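Local coordinates for variant surface glycoprotein MITAT 1.1 (Trypanosoma brucei brucei, PDB 5LY9) that forms the dense coat on the parasite surface and, as one of many antigenically distinct variants, lets the trypanosome evade the host immune response, at residues A[165-179]-A[224-236]. Sequence-based numbering, arbitrary orientation.
Sequences TGYPNLQHGGGGTAN and QVEATLANMQAMG
An antiparallel strand pair at the edge of a small sheet in the N-terminal domain of this A-type variant surface glycoprotein joins Gly173 to Leu229, and the pairing runs on irregularly into the loops at both ends. The evidence is reciprocal: Leu229 N donates to Gly173 O (2.8 Å, nearly straight at 170°), and Gly173 N donates back to Leu229 O. Gly174 and Thr228 follow as the non-hydrogen-bonded pair; Gly174 CA makes a C-H...O contact with Ala227 O at 3.5 Å. Strand 228-229 continues the sheet through strand 218-220.

Toward one end, Glu226 ties the loop down. Its N binds Gly176 O, while OE2 takes Asn179 N at 2.8 Å on its syn lone pair and also the amino terminus at Ala1. Water 4 bridges OE1 to Gly176 N.

At the other end, the amide of Asn231 lies on the His172 ring, their planes 7° apart and ND2 3.6 Å above the ring centre. Its OD1 receives Gln233 N in an Asx turn. With CD anti to CA (chi2 178°), Gln233 stretches straight across to give NE2 to Leu170 O at 2.9 Å; its amide stands almost perpendicular to the imidazole, with NE2 at the ring edge, and water 3 links OE1 to His172 NE2. Beyond this, Tyr167 N binds Met232 O at 3.0 Å. The side chain of Met235 curls round to set SD at the edge of the Tyr167 ring, 4.9 Å from its centroid, a Met-aromatic contact beside helix 244-254.

Backbone bonds thus set the pairing, whereas Asn231 stacks on the imidazole face and Gln233 meets its edge, reaching its NE2 through water 3; the shared carboxylate of Glu226 would probably favour a charged amino terminus.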
loop_
_atom_site.group_PDB
_atom_site.type_symbol
_atom_site.label_atom_id
_atom_site.label_comp_id
_atom_site.label_asym_id
_atom_site.label_seq_id
_atom_site.Cartn_x
_atom_site.Cartn_y
_atom_site.Cartn_z
ATOM N N THR A 165 22.492 -0.774 -3.650
ATOM C CA THR A 165 23.632 -0.705 -2.794
ATOM C C THR A 165 23.448 0.248 -1.636
ATOM O O THR A 165 23.894 -0.013 -0.520
ATOM C CB THR A 165 24.868 -0.330 -3.656
ATOM O OG1 THR A 165 25.042 -1.402 -4.629
ATOM C CG2 THR A 165 26.095 -0.252 -2.768
ATOM N N GLY A 166 22.811 1.378 -1.919
ATOM C CA GLY A 166 22.644 2.389 -0.904
ATOM C C GLY A 166 22.274 3.741 -1.484
ATOM O O GLY A 166 21.533 3.811 -2.408
ATOM N N TYR A 167 22.791 4.778 -0.893
ATOM C CA TYR A 167 22.543 6.158 -1.299
ATOM C C TYR A 167 23.836 6.752 -1.848
ATOM O O TYR A 167 24.626 7.400 -1.124
ATOM C CB TYR A 167 22.064 6.987 -0.099
ATOM C CG TYR A 167 20.840 6.426 0.592
ATOM C CD1 TYR A 167 20.955 5.398 1.556
ATOM C CD2 TYR A 167 19.578 6.929 0.310
ATOM C CE1 TYR A 167 19.772 4.956 2.228
ATOM C CE2 TYR A 167 18.467 6.535 0.969
ATOM C CZ TYR A 167 18.562 5.537 1.899
ATOM O OH TYR A 167 17.384 5.142 2.501
ATOM N N PRO A 168 24.079 6.526 -3.127
ATOM C CA PRO A 168 25.476 6.738 -3.632
ATOM C C PRO A 168 25.914 8.186 -3.705
ATOM O O PRO A 168 27.123 8.452 -3.641
ATOM C CB PRO A 168 25.431 6.160 -5.052
ATOM C CG PRO A 168 23.991 6.170 -5.396
ATOM C CD PRO A 168 23.262 5.838 -4.132
ATOM N N ASN A 169 24.963 9.110 -3.808
ATOM C CA ASN A 169 25.318 10.526 -3.962
ATOM C C ASN A 169 25.412 11.298 -2.663
ATOM O O ASN A 169 25.899 12.451 -2.667
ATOM C CB ASN A 169 24.406 11.185 -4.985
ATOM C CG ASN A 169 24.564 10.574 -6.345
ATOM O OD1 ASN A 169 25.684 10.297 -6.771
ATOM N ND2 ASN A 169 23.464 10.392 -7.061
ATOM N N LEU A 170 24.934 10.729 -1.542
ATOM C CA LEU A 170 25.109 11.368 -0.256
ATOM C C LEU A 170 26.525 11.371 0.164
ATOM O O LEU A 170 27.234 10.340 0.128
ATOM C CB LEU A 170 24.271 10.687 0.848
ATOM C CG LEU A 170 22.750 10.719 0.655
ATOM C CD1 LEU A 170 22.043 10.357 1.950
ATOM C CD2 LEU A 170 22.090 11.896 0.039
ATOM N N GLN A 171 26.986 12.545 0.571
ATOM C CA GLN A 171 28.352 12.724 1.004
ATOM C C GLN A 171 28.550 12.211 2.388
ATOM O O GLN A 171 27.567 12.026 3.151
ATOM C CB GLN A 171 28.691 14.219 1.006
ATOM C CG GLN A 171 28.481 14.869 -0.342
ATOM C CD GLN A 171 29.268 14.142 -1.407
ATOM O OE1 GLN A 171 28.715 13.328 -2.178
ATOM N NE2 GLN A 171 30.545 14.272 -1.334
ATOM N N HIS A 172 29.819 11.956 2.718
ATOM C CA HIS A 172 30.161 11.472 4.059
ATOM C C HIS A 172 31.483 12.122 4.483
ATOM O O HIS A 172 32.330 12.371 3.627
ATOM C CB HIS A 172 30.234 9.914 4.164
ATOM C CG HIS A 172 31.236 9.283 3.263
ATOM N ND1 HIS A 172 32.525 9.012 3.669
ATOM C CD2 HIS A 172 31.147 8.866 1.974
ATOM C CE1 HIS A 172 33.189 8.465 2.661
ATOM N NE2 HIS A 172 32.392 8.422 1.607
ATOM N N GLY A 173 31.596 12.400 5.766
ATOM C CA GLY A 173 32.804 12.920 6.331
ATOM C C GLY A 173 32.472 14.051 7.272
ATOM O O GLY A 173 31.413 14.093 7.900
ATOM N N GLY A 174 33.417 14.941 7.436
ATOM C CA GLY A 174 33.255 16.055 8.346
ATOM C C GLY A 174 33.755 15.713 9.728
ATOM O O GLY A 174 34.596 14.836 9.888
ATOM N N GLY A 175 33.295 16.480 10.711
ATOM C CA GLY A 175 33.656 16.223 12.112
ATOM C C GLY A 175 34.961 16.796 12.586
ATOM O O GLY A 175 35.307 16.608 13.751
ATOM N N GLY A 176 35.683 17.500 11.709
ATOM C CA GLY A 176 36.880 18.272 12.071
ATOM C C GLY A 176 36.802 19.741 11.685
ATOM O O GLY A 176 35.786 20.391 11.828
ATOM N N THR A 177 37.917 20.255 11.156
ATOM C CA THR A 177 37.992 21.670 10.743
ATOM C C THR A 177 38.525 21.794 9.327
ATOM O O THR A 177 39.139 22.812 8.966
ATOM C CB THR A 177 38.861 22.487 11.719
ATOM O OG1 THR A 177 40.102 21.836 11.822
ATOM C CG2 THR A 177 38.254 22.502 13.094
ATOM N N ALA A 178 38.263 20.806 8.495
ATOM C CA ALA A 178 38.837 20.724 7.158
ATOM C C ALA A 178 38.075 21.551 6.098
ATOM O O ALA A 178 38.470 21.577 4.932
ATOM C CB ALA A 178 38.946 19.271 6.709
ATOM N N ASN A 179 36.995 22.200 6.485
ATOM C CA ASN A 179 36.116 22.937 5.564
ATOM C C ASN A 179 35.469 22.088 4.511
ATOM O O ASN A 179 35.231 22.570 3.407
ATOM C CB ASN A 179 36.804 24.169 4.974
ATOM C CG ASN A 179 37.489 24.992 6.036
ATOM O OD1 ASN A 179 36.855 25.401 7.017
ATOM N ND2 ASN A 179 38.795 25.162 5.898
ATOM N N GLN A 224 34.015 22.214 19.086
ATOM C CA GLN A 224 34.258 23.220 18.029
ATOM C C GLN A 224 34.753 22.601 16.756
ATOM O O GLN A 224 35.884 22.822 16.307
ATOM C CB GLN A 224 35.248 24.280 18.520
ATOM C CG GLN A 224 34.696 25.038 19.690
ATOM C CD GLN A 224 35.621 26.208 20.084
ATOM O OE1 GLN A 224 36.768 26.005 20.442
ATOM N NE2 GLN A 224 35.082 27.412 20.058
ATOM N N VAL A 225 33.867 21.845 16.122
ATOM C CA VAL A 225 34.188 21.195 14.850
ATOM C C VAL A 225 32.973 21.298 13.910
ATOM O O VAL A 225 31.953 21.891 14.235
ATOM C CB VAL A 225 34.618 19.724 15.005
ATOM C CG1 VAL A 225 35.901 19.606 15.813
ATOM C CG2 VAL A 225 33.516 18.848 15.633
ATOM N N GLU A 226 33.135 20.735 12.741
ATOM C CA GLU A 226 32.076 20.658 11.728
ATOM C C GLU A 226 31.142 19.493 12.035
ATOM O O GLU A 226 31.501 18.532 12.720
ATOM C CB GLU A 226 32.719 20.479 10.359
ATOM C CG GLU A 226 33.438 21.764 9.936
ATOM C CD GLU A 226 34.538 21.543 8.897
ATOM O OE1 GLU A 226 34.594 20.456 8.236
ATOM O OE2 GLU A 226 35.296 22.534 8.692
ATOM N N ALA A 227 29.933 19.618 11.554
ATOM C CA ALA A 227 29.001 18.486 11.579
ATOM C C ALA A 227 29.578 17.278 10.857
ATOM O O ALA A 227 30.424 17.433 9.966
ATOM C CB ALA A 227 27.714 18.886 10.901
ATOM N N THR A 228 29.088 16.056 11.205
ATOM C CA THR A 228 29.543 14.851 10.572
ATOM C C THR A 228 28.396 14.301 9.735
ATOM O O THR A 228 27.236 14.317 10.181
ATOM C CB THR A 228 29.900 13.780 11.611
ATOM O OG1 THR A 228 30.931 14.246 12.455
ATOM C CG2 THR A 228 30.295 12.476 10.933
ATOM N N LEU A 229 28.721 13.770 8.559
ATOM C CA LEU A 229 27.732 13.157 7.686
ATOM C C LEU A 229 28.156 11.696 7.573
ATOM O O LEU A 229 29.276 11.382 7.236
ATOM C CB LEU A 229 27.700 13.827 6.297
ATOM C CG LEU A 229 27.434 15.325 6.270
ATOM C CD1 LEU A 229 27.493 15.797 4.822
ATOM C CD2 LEU A 229 26.089 15.655 6.878
ATOM N N ALA A 230 27.207 10.804 7.827
ATOM C CA ALA A 230 27.477 9.417 7.921
ATOM C C ALA A 230 27.624 8.861 6.515
ATOM O O ALA A 230 27.131 9.410 5.588
ATOM C CB ALA A 230 26.323 8.704 8.635
ATOM N N ASN A 231 28.279 7.701 6.409
ATOM C CA ASN A 231 28.392 7.041 5.125
ATOM C C ASN A 231 27.192 6.143 4.848
ATOM O O ASN A 231 27.043 5.066 5.453
ATOM C CB ASN A 231 29.697 6.291 5.095
ATOM C CG ASN A 231 30.001 5.730 3.740
ATOM O OD1 ASN A 231 29.111 5.550 2.901
ATOM N ND2 ASN A 231 31.280 5.363 3.541
ATOM N N MET A 232 26.372 6.605 3.908
ATOM C CA MET A 232 25.110 5.964 3.538
ATOM C C MET A 232 25.259 5.270 2.172
ATOM O O MET A 232 24.289 4.752 1.664
ATOM C CB MET A 232 23.974 6.982 3.437
ATOM C CG MET A 232 23.853 7.899 4.631
ATOM S SD MET A 232 23.798 7.067 6.248
ATOM C CE MET A 232 22.187 6.418 6.142
ATOM N N GLN A 233 26.452 5.310 1.570
ATOM C CA GLN A 233 26.661 4.806 0.226
ATOM C C GLN A 233 26.587 3.279 0.241
ATOM O O GLN A 233 26.025 2.742 -0.632
ATOM C CB GLN A 233 27.971 5.351 -0.375
ATOM C CG GLN A 233 27.969 6.880 -0.417
ATOM C CD GLN A 233 29.255 7.457 -0.964
ATOM O OE1 GLN A 233 30.195 6.733 -1.234
ATOM N NE2 GLN A 233 29.341 8.747 -1.026
ATOM N N ALA A 234 27.176 2.627 1.217
ATOM C CA ALA A 234 27.247 1.155 1.305
ATOM C C ALA A 234 26.355 0.787 2.481
ATOM O O ALA A 234 26.816 0.715 3.628
ATOM C CB ALA A 234 28.695 0.746 1.610
ATOM N N MET A 235 25.080 0.687 2.239
ATOM C CA MET A 235 24.150 0.377 3.342
ATOM C C MET A 235 24.327 -1.080 3.828
ATOM O O MET A 235 24.671 -1.967 3.054
ATOM C CB MET A 235 22.742 0.607 2.851
ATOM C CG MET A 235 22.404 2.084 2.621
ATOM S SD MET A 235 22.457 3.066 4.134
ATOM C CE MET A 235 21.097 2.351 5.077
ATOM N N GLY A 236 23.990 -1.333 5.075
ATOM C CA GLY A 236 24.024 -2.694 5.625
ATOM C C GLY A 236 23.453 -2.737 7.017
ATOM O O GLY A 236 22.850 -1.739 7.504
HETATM O O HOH W 1 25.037 -2.199 0.407
HETATM O O HOH W 2 27.025 9.074 2.637
HETATM O O HOH W 3 32.911 7.437 -0.867
HETATM O O HOH W 4 36.054 18.347 9.005
#